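Local coordinates for lipolytic protein G-D-S-L family (Chitinophaga pinensis, PDB 4Q7Q) that is of unconfirmed function but is probably a lipase or acylhydrolase of the SGNH (GDSL) superfamily, cleaving esters with a serine nucleophile, at residues K193-P198 against F211-F216; S75-N81 against L126-R132. All blocks are in the same frame, centred on the assembly; numbering follows the deposited sequence.

The two contacts illustrate how a probable hydrolase of the SGNH clan can combine a sheet-centred core with a peripheral extension packed by quite different means. Interaction 2 joins two neighbouring parallel strands and the loops that leave them, its centre about 4 Å from that of the chain. Interaction 1, its centre about 26 Å from that of the chain, lies in an outlying hairpin region and is held by apolar packing and two bridging waters. The centres of interactions 1 and 2 are about 28 Å apart; the nearest atoms of interactions 1 and 2 are about 8 Å apart. Only interaction 2 approaches the probable S14-D235-H238 triad: the N81 side chain lies near it without touching, and about 4 Å from a bound tetraethylene glycol, probably from the crystallisation liquor.

Interaction 1. Residues K193-P198 against F211-F216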
ATOM      1  N   LYS A 193      -4.338 -17.954  10.578  1.00 17.60           N
ATOM      2  CA  LYS A 193      -2.936 -17.986  10.941  1.00 18.76           C
ATOM      3  C   LYS A 193      -2.697 -19.374  11.530  1.00 19.27           C
ATOM      4  O   LYS A 193      -3.428 -19.805  12.413  1.00 19.46           O
ATOM      5  CB  LYS A 193      -2.658 -16.903  11.980  1.00 22.84           C
ATOM      6  CG  LYS A 193      -1.365 -16.121  11.799  1.00 24.93           C
ATOM      7  CD  LYS A 193      -1.289 -15.011  12.841  1.00 25.14           C
ATOM      8  CE  LYS A 193       0.037 -14.273  12.834  1.00 27.62           C
ATOM      9  NZ  LYS A 193       0.076 -13.303  13.967  1.00 28.11           N
ATOM     10  N   HIS A 194      -1.680 -20.056  11.014  1.00 19.98           N
ATOM     11  CA  HIS A 194      -1.339 -21.423  11.369  1.00 20.97           C
ATOM     12  C   HIS A 194      -0.415 -21.372  12.585  1.00 19.52           C
ATOM     13  O   HIS A 194       0.763 -21.051  12.460  1.00 20.96           O
ATOM     14  CB  HIS A 194      -0.647 -22.042  10.148  1.00 24.00           C
ATOM     15  CG  HIS A 194      -0.082 -23.408  10.366  1.00 28.50           C
ATOM     16  ND1 HIS A 194      -0.869 -24.526  10.518  1.00 30.58           N
ATOM     17  CD2 HIS A 194       1.202 -23.842  10.400  1.00 30.15           C
ATOM     18  CE1 HIS A 194      -0.098 -25.589  10.660  1.00 31.32           C
ATOM     19  NE2 HIS A 194       1.163 -25.201  10.593  1.00 31.07           N
ATOM     20  N   LEU A 195      -0.952 -21.664  13.768  1.00 19.49           N
ATOM     21  CA  LEU A 195      -0.223 -21.406  15.010  1.00 19.05           C
ATOM     22  C   LEU A 195      -0.306 -22.558  15.986  1.00 20.01           C
ATOM     23  O   LEU A 195      -1.293 -23.284  16.019  1.00 20.79           O
ATOM     24  CB  LEU A 195      -0.802 -20.171  15.697  1.00 20.82           C
ATOM     25  CG  LEU A 195      -0.781 -18.862  14.917  1.00 20.30           C
ATOM     26  CD1 LEU A 195      -1.642 -17.822  15.628  1.00 21.29           C
ATOM     27  CD2 LEU A 195       0.647 -18.362  14.764  1.00 21.88           C
ATOM     28  N   LYS A 196       0.729 -22.701  16.805  1.00 21.04           N
ATOM     29  CA  LYS A 196       0.686 -23.645  17.904  1.00 22.40           C
ATOM     30  C   LYS A 196      -0.303 -23.197  18.970  1.00 22.40           C
ATOM     31  O   LYS A 196      -0.347 -22.024  19.347  1.00 23.78           O
ATOM     32  CB  LYS A 196       2.075 -23.838  18.518  1.00 23.26           C
ATOM     33  CG  LYS A 196       3.038 -24.596  17.621  1.00 26.33           C
ATOM     34  CD  LYS A 196       4.327 -24.910  18.341  1.00 28.05           C
ATOM     35  CE  LYS A 196       5.257 -25.720  17.453  1.00 30.30           C
ATOM     36  NZ  LYS A 196       6.526 -26.034  18.145  1.00 31.25           N
ATOM     37  N   ASN A 197      -1.108 -24.144  19.435  1.00 22.01           N
ATOM     38  CA  ASN A 197      -2.027 -23.929  20.539  1.00 21.39           C
ATOM     39  C   ASN A 197      -1.218 -23.937  21.832  1.00 22.41           C
ATOM     40  O   ASN A 197      -0.573 -24.927  22.144  1.00 23.45           O
ATOM     41  CB  ASN A 197      -3.058 -25.061  20.523  1.00 20.23           C
ATOM     42  CG  ASN A 197      -4.092 -24.947  21.625  1.00 21.22           C
ATOM     43  OD1 ASN A 197      -3.900 -24.250  22.619  1.00 21.76           O
ATOM     44  ND2 ASN A 197      -5.198 -25.662  21.456  1.00 22.79           N
ATOM     45  N   PRO A 198      -1.243 -22.831  22.589  1.00 23.22           N
ATOM     46  CA  PRO A 198      -0.431 -22.766  23.814  1.00 24.47           C
ATOM     47  C   PRO A 198      -0.753 -23.842  24.853  1.00 25.20           C
ATOM     48  O   PRO A 198       0.074 -24.110  25.719  1.00 26.33           O
ATOM     49  CB  PRO A 198      -0.765 -21.385  24.379  1.00 26.08           C
ATOM     50  CG  PRO A 198      -1.147 -20.587  23.199  1.00 25.63           C
ATOM     51  CD  PRO A 198      -1.851 -21.530  22.264  1.00 23.55           C
ATOM     52  N   PHE A 211      -6.935 -15.245  16.051  1.00 18.19           N
ATOM     53  CA  PHE A 211      -5.491 -15.258  15.973  1.00 19.18           C
ATOM     54  C   PHE A 211      -4.799 -14.096  16.668  1.00 20.54           C
ATOM     55  O   PHE A 211      -3.685 -14.201  16.983  1.00 22.90           O
ATOM     56  CB  PHE A 211      -4.940 -15.557  14.573  1.00 18.36           C
ATOM     57  CG  PHE A 211      -5.055 -14.436  13.548  1.00 17.80           C
ATOM     58  CD1 PHE A 211      -4.431 -13.227  13.716  1.00 18.92           C
ATOM     59  CD2 PHE A 211      -5.698 -14.660  12.374  1.00 16.48           C
ATOM     60  CE1 PHE A 211      -4.525 -12.262  12.754  1.00 19.65           C
ATOM     61  CE2 PHE A 211      -5.780 -13.702  11.408  1.00 16.85           C
ATOM     62  CZ  PHE A 211      -5.179 -12.502  11.600  1.00 18.88           C
ATOM     63  N   VAL A 212      -5.514 -13.032  16.915  1.00 21.04           N
ATOM     64  CA  VAL A 212      -4.944 -11.911  17.649  1.00 22.87           C
ATOM     65  C   VAL A 212      -4.577 -12.302  19.052  1.00 23.22           C
ATOM     66  O   VAL A 212      -3.679 -11.750  19.603  1.00 24.60           O
ATOM     67  CB  VAL A 212      -5.869 -10.702  17.676  1.00 23.35           C
ATOM     68  CG1 VAL A 212      -5.199  -9.526  18.355  1.00 26.16           C
ATOM     69  CG2 VAL A 212      -6.232 -10.328  16.275  1.00 23.86           C
ATOM     70  N   ASN A 213      -5.243 -13.312  19.581  1.00 24.28           N
ATOM     71  CA  ASN A 213      -5.033 -13.763  20.956  1.00 24.69           C
ATOM     72  C   ASN A 213      -4.032 -14.905  21.109  1.00 25.04           C
ATOM     73  O   ASN A 213      -3.768 -15.352  22.228  1.00 28.53           O
ATOM     74  CB  ASN A 213      -6.362 -14.195  21.577  1.00 26.90           C
ATOM     75  CG  ASN A 213      -7.445 -13.152  21.423  1.00 30.88           C
ATOM     76  OD1 ASN A 213      -8.511 -13.424  20.867  1.00 33.29           O
ATOM     77  ND2 ASN A 213      -7.181 -11.949  21.912  1.00 32.20           N
ATOM     78  N   ILE A 214      -3.487 -15.387  19.997  1.00 22.86           N
ATOM     79  CA  ILE A 214      -2.574 -16.528  20.045  1.00 23.02           C
ATOM     80  C   ILE A 214      -1.165 -16.060  19.705  1.00 22.79           C
ATOM     81  O   ILE A 214      -0.957 -15.420  18.673  1.00 25.63           O
ATOM     82  CB  ILE A 214      -3.002 -17.647  19.060  1.00 22.16           C
ATOM     83  CG1 ILE A 214      -4.477 -18.023  19.263  1.00 21.37           C
ATOM     84  CG2 ILE A 214      -2.106 -18.871  19.219  1.00 22.90           C
ATOM     85  CD1 ILE A 214      -4.755 -18.673  20.600  1.00 21.03           C
ATOM     86  N   PRO A 215      -0.191 -16.358  20.577  1.00 22.20           N
ATOM     87  CA  PRO A 215       1.184 -15.917  20.310  1.00 23.06           C
ATOM     88  C   PRO A 215       1.803 -16.568  19.078  1.00 23.79           C
ATOM     89  O   PRO A 215       1.625 -17.764  18.833  1.00 25.71           O
ATOM     90  CB  PRO A 215       1.949 -16.368  21.559  1.00 24.74           C
ATOM     91  CG  PRO A 215       0.921 -16.491  22.611  1.00 24.16           C
ATOM     92  CD  PRO A 215      -0.326 -16.947  21.922  1.00 22.76           C
ATOM     93  N   PHE A 216       2.527 -15.765  18.308  1.00 23.73           N
ATOM     94  CA  PHE A 216       3.351 -16.282  17.230  1.00 24.05           C
ATOM     95  C   PHE A 216       4.820 -16.084  17.572  1.00 25.44           C
ATOM     96  O   PHE A 216       5.301 -14.955  17.671  1.00 26.91           O
ATOM     97  CB  PHE A 216       3.028 -15.601  15.900  1.00 22.70           C
ATOM     98  CG  PHE A 216       3.980 -15.972  14.794  1.00 22.20           C
ATOM     99  CD1 PHE A 216       4.078 -17.287  14.363  1.00 22.82           C
ATOM    100  CD2 PHE A 216       4.792 -15.017  14.204  1.00 23.01           C
ATOM    101  CE1 PHE A 216       4.958 -17.640  13.359  1.00 23.41           C
ATOM    102  CE2 PHE A 216       5.671 -15.362  13.195  1.00 23.05           C
ATOM    103  CZ  PHE A 216       5.758 -16.677  12.775  1.00 22.92           C
TER
HETATM  104  O   HOH W   1      -0.993 -14.385  16.197  1.00 29.33           O
HETATM  105  O   HOH W   2       1.279 -20.147  20.071  1.00 39.88           O
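L195 is the main bump here, its two methyls set in separate hollows of the facing loop. CD1 lodges against I214, 3.7 Å from its CB, while CD2 reaches F216, 3.6 Å from CD1 of that ring, approaching it obliquely. CG stands anti to the carbonyl carbon (chi1 -59°), which carries this fork toward the loop. Two residues earlier, on the same side of the strand, K193 lays its aliphatic chain across F211 at about a right angle: its CD sits over the ring face, 4.1 Å from the F211 ring centroid, a CH-pi contact. The extended chain then delivers NZ to a water at 2.7 Å, which donates to F211 O and I214 O and so ties off two loop carbonyls; the ammonium also forms a salt bridge with D134. An alanine in place of F211 would probably open a gap beside the K193 methylenes, leaving that chain held mainly at its ammonium end. At the other end the I214 methyl CG2 fits beside the K196 carbonyl, 3.6 Å from its O, and P198 CG meets P215 CD at 3.9 Å, extending the apolar seam to this exposed proline pair. Strand 193-196 pairs antiparallel with strand 203-206, whose Y206 touches both F211 and I214, and the 211-216 loop packs against this two-stranded sheet on the way to helix 241-257.

Interaction 2. Residues S75-N81 against L126-R132; sequences SVFLGTN and LITPMQR
The F77 ring lies flat against I127, whose CG2 methyl stands over the ring centre, 3.7 Å from the centroid and only 10° off the normal, a close CH-pi contact. F77 has CG anti to its own N (chi1 -171°), and the ring reaches far enough along I127 for its edge to meet P129 CA. V76 and L126 instead run side by side on the other face of the sheet, V76 CB 3.9 Å from L126 CD2. Between these layers I127 N donates to V76 O at 2.8 Å. Beyond it the chains separate, and a water accepts from L78 N while lying within bonding distance of I127 O and V76 O. P129 CG presses against the L78-T80 backbone, 3.8 Å from L78 O; at G79, with its positive phi, a side chain would crowd P129 CG and jam against the L78 carbonyl. Farther on, R132 NH1 donates to T80 OG1 at 3.0 Å, the hydroxyl oxygen lying 17° out of the guanidinium plane; another water links NH1 to N81 OD1, while N81 ND2 bonds W54 O. Strand 73-77 lies between strands 123-127 and 6-12 in the central parallel sheet. Helix 104-118 covers V76, helix 157-171 packs on L126 and P129, and helix 14-17 meets F77 on the opposite side of the sheet from V76.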
ATOM      1  N   SER A  75       0.494   8.263 -10.070  1.00 17.39           N
ATOM      2  CA  SER A  75      -0.238   7.840  -8.882  1.00 16.00           C
ATOM      3  C   SER A  75       0.725   7.752  -7.708  1.00 15.66           C
ATOM      4  O   SER A  75       1.921   7.477  -7.881  1.00 16.30           O
ATOM      5  CB  SER A  75      -0.978   6.512  -9.094  1.00 16.51           C
ATOM      6  OG  SER A  75      -0.097   5.464  -9.451  1.00 16.89           O
ATOM      7  N   VAL A  76       0.212   8.026  -6.514  1.00 16.50           N
ATOM      8  CA  VAL A  76       1.013   7.946  -5.304  1.00 16.17           C
ATOM      9  C   VAL A  76       0.295   7.056  -4.304  1.00 15.84           C
ATOM     10  O   VAL A  76      -0.827   7.352  -3.894  1.00 16.62           O
ATOM     11  CB  VAL A  76       1.250   9.340  -4.686  1.00 16.80           C
ATOM     12  CG1 VAL A  76       2.130   9.246  -3.438  1.00 17.33           C
ATOM     13  CG2 VAL A  76       1.884  10.270  -5.720  1.00 18.47           C
ATOM     14  N   PHE A  77       0.952   5.968  -3.919  1.00 14.52           N
ATOM     15  CA  PHE A  77       0.343   4.938  -3.082  1.00 13.68           C
ATOM     16  C   PHE A  77       1.319   4.664  -1.937  1.00 13.22           C
ATOM     17  O   PHE A  77       2.152   3.755  -2.013  1.00 13.54           O
ATOM     18  CB  PHE A  77       0.134   3.691  -3.950  1.00 15.54           C
ATOM     19  CG  PHE A  77      -0.674   2.584  -3.310  1.00 16.18           C
ATOM     20  CD1 PHE A  77      -1.128   2.652  -1.996  1.00 15.86           C
ATOM     21  CD2 PHE A  77      -0.964   1.444  -4.049  1.00 16.03           C
ATOM     22  CE1 PHE A  77      -1.854   1.600  -1.442  1.00 15.91           C
ATOM     23  CE2 PHE A  77      -1.704   0.403  -3.507  1.00 15.84           C
ATOM     24  CZ  PHE A  77      -2.139   0.478  -2.198  1.00 15.28           C
ATOM     25  N   LEU A  78       1.224   5.478  -0.887  1.00 12.89           N
ATOM     26  CA  LEU A  78       2.180   5.473   0.216  1.00 13.83           C
ATOM     27  C   LEU A  78       1.475   5.679   1.540  1.00 13.98           C
ATOM     28  O   LEU A  78       0.389   6.244   1.587  1.00 15.78           O
ATOM     29  CB  LEU A  78       3.191   6.607   0.047  1.00 14.24           C
ATOM     30  CG  LEU A  78       4.121   6.502  -1.154  1.00 14.18           C
ATOM     31  CD1 LEU A  78       4.807   7.850  -1.386  1.00 15.94           C
ATOM     32  CD2 LEU A  78       5.137   5.386  -0.928  1.00 14.78           C
ATOM     33  N   GLY A  79       2.113   5.243   2.617  1.00 13.10           N
ATOM     34  CA  GLY A  79       1.635   5.567   3.939  1.00 13.86           C
ATOM     35  C   GLY A  79       1.626   4.396   4.903  1.00 13.68           C
ATOM     36  O   GLY A  79       1.776   4.579   6.113  1.00 13.78           O
ATOM     37  N   THR A  80       1.468   3.183   4.385  1.00 13.59           N
ATOM     38  CA  THR A  80       1.376   2.032   5.268  1.00 13.41           C
ATOM     39  C   THR A  80       2.675   1.833   6.061  1.00 13.17           C
ATOM     40  O   THR A  80       2.649   1.499   7.251  1.00 14.46           O
ATOM     41  CB  THR A  80       0.920   0.748   4.524  1.00 14.98           C
ATOM     42  OG1 THR A  80       0.451  -0.207   5.482  1.00 16.14           O
ATOM     43  CG2 THR A  80       2.036   0.137   3.687  1.00 15.08           C
ATOM     44  N   ASN A  81       3.816   2.093   5.433  1.00 12.83           N
ATOM     45  CA  ASN A  81       5.080   1.959   6.154  1.00 12.85           C
ATOM     46  C   ASN A  81       5.319   3.112   7.113  1.00 12.99           C
ATOM     47  O   ASN A  81       5.923   2.914   8.163  1.00 15.39           O
ATOM     48  CB  ASN A  81       6.251   1.774   5.191  1.00 14.47           C
ATOM     49  CG  ASN A  81       6.145   0.489   4.409  1.00 15.40           C
ATOM     50  OD1 ASN A  81       5.685  -0.526   4.935  1.00 19.27           O
ATOM     51  ND2 ASN A  81       6.548   0.519   3.145  1.00 15.75           N
ATOM     52  N   LEU A 126      -4.060  10.032  -5.920  1.00 18.02           N
ATOM     53  CA  LEU A 126      -3.550   9.495  -4.663  1.00 17.67           C
ATOM     54  C   LEU A 126      -4.331   8.242  -4.293  1.00 18.02           C
ATOM     55  O   LEU A 126      -5.518   8.128  -4.597  1.00 19.21           O
ATOM     56  CB  LEU A 126      -3.662  10.529  -3.541  1.00 18.74           C
ATOM     57  CG  LEU A 126      -3.133  11.934  -3.843  1.00 18.73           C
ATOM     58  CD1 LEU A 126      -3.309  12.827  -2.626  1.00 20.34           C
ATOM     59  CD2 LEU A 126      -1.677  11.902  -4.304  1.00 19.56           C
ATOM     60  N   ILE A 127      -3.657   7.303  -3.641  1.00 16.99           N
ATOM     61  CA  ILE A 127      -4.287   6.060  -3.211  1.00 17.43           C
ATOM     62  C   ILE A 127      -4.085   5.887  -1.713  1.00 17.71           C
ATOM     63  O   ILE A 127      -2.951   5.898  -1.244  1.00 18.47           O
ATOM     64  CB  ILE A 127      -3.674   4.856  -3.945  1.00 16.49           C
ATOM     65  CG1 ILE A 127      -3.713   5.084  -5.460  1.00 16.36           C
ATOM     66  CG2 ILE A 127      -4.365   3.561  -3.540  1.00 17.67           C
ATOM     67  CD1 ILE A 127      -3.198   3.918  -6.255  1.00 17.37           C
ATOM     68  N   THR A 128      -5.170   5.748  -0.953  1.00 17.03           N
ATOM     69  CA  THR A 128      -5.029   5.548   0.493  1.00 17.39           C
ATOM     70  C   THR A 128      -4.454   4.176   0.818  1.00 17.82           C
ATOM     71  O   THR A 128      -4.622   3.232   0.049  1.00 17.54           O
ATOM     72  CB  THR A 128      -6.368   5.670   1.249  1.00 18.25           C
ATOM     73  OG1 THR A 128      -7.216   4.576   0.887  1.00 20.05           O
ATOM     74  CG2 THR A 128      -7.057   6.992   0.941  1.00 19.20           C
ATOM     75  N   PRO A 129      -3.776   4.059   1.964  1.00 17.35           N
ATOM     76  CA  PRO A 129      -3.330   2.717   2.339  1.00 16.53           C
ATOM     77  C   PRO A 129      -4.505   1.760   2.496  1.00 16.26           C
ATOM     78  O   PRO A 129      -5.598   2.146   2.919  1.00 19.04           O
ATOM     79  CB  PRO A 129      -2.654   2.937   3.696  1.00 17.94           C
ATOM     80  CG  PRO A 129      -2.214   4.352   3.678  1.00 19.21           C
ATOM     81  CD  PRO A 129      -3.258   5.095   2.874  1.00 18.46           C
HETATM   82  N   MSE A 130      -4.275   0.510   2.128  1.00 16.34           N
HETATM   83  CA  MSE A 130      -5.238  -0.540   2.393  1.00 15.97           C
HETATM   84  C   MSE A 130      -5.137  -0.938   3.858  1.00 14.53           C
HETATM   85  O   MSE A 130      -4.082  -0.811   4.474  1.00 15.00           O
HETATM   86  CB  MSE A 130      -4.934  -1.747   1.506  1.00 16.46           C
HETATM   87  CG  MSE A 130      -6.012  -2.819   1.535  1.00 18.59           C
HETATM   88 SE   MSE A 130      -5.822  -4.186   0.145  0.83 25.02          SE
HETATM   89  CE  MSE A 130      -4.428  -5.248   0.995  1.00 22.91           C
ATOM     90  N   GLN A 131      -6.231  -1.432   4.423  1.00 14.04           N
ATOM     91  CA  GLN A 131      -6.134  -2.051   5.736  1.00 14.55           C
ATOM     92  C   GLN A 131      -5.179  -3.238   5.663  1.00 15.48           C
ATOM     93  O   GLN A 131      -4.904  -3.785   4.584  1.00 15.83           O
ATOM     94  CB  GLN A 131      -7.511  -2.453   6.256  1.00 16.68           C
ATOM     95  CG  GLN A 131      -8.385  -1.237   6.505  1.00 17.59           C
ATOM     96  CD  GLN A 131      -9.711  -1.565   7.144  1.00 19.77           C
ATOM     97  OE1 GLN A 131      -9.774  -2.229   8.184  1.00 21.24           O
ATOM     98  NE2 GLN A 131     -10.785  -1.082   6.538  1.00 22.93           N
ATOM     99  N   ARG A 132      -4.635  -3.608   6.807  1.00 14.44           N
ATOM    100  CA  ARG A 132      -3.669  -4.693   6.856  1.00 14.71           C
ATOM    101  C   ARG A 132      -3.882  -5.504   8.112  1.00 14.07           C
ATOM    102  O   ARG A 132      -4.147  -4.952   9.186  1.00 15.57           O
ATOM    103  CB  ARG A 132      -2.242  -4.135   6.827  1.00 14.10           C
ATOM    104  CG  ARG A 132      -1.984  -2.998   7.796  1.00 14.05           C
ATOM    105  CD  ARG A 132      -0.620  -2.366   7.592  1.00 13.99           C
ATOM    106  NE  ARG A 132       0.469  -3.218   8.064  1.00 13.94           N
ATOM    107  CZ  ARG A 132       1.756  -2.916   7.942  1.00 14.07           C
ATOM    108  NH1 ARG A 132       2.121  -1.783   7.341  1.00 14.83           N
ATOM    109  NH2 ARG A 132       2.678  -3.743   8.417  1.00 15.81           N
TER
HETATM  110  O   HOH W   3      -0.796   7.586  -0.895  1.00 20.50           O
HETATM  111  O   HOH W   4      -1.477  -1.417   3.997  1.00 16.82           O
HETATM  112  O   HOH W   5       5.039  -1.524   7.247  1.00 21.49           O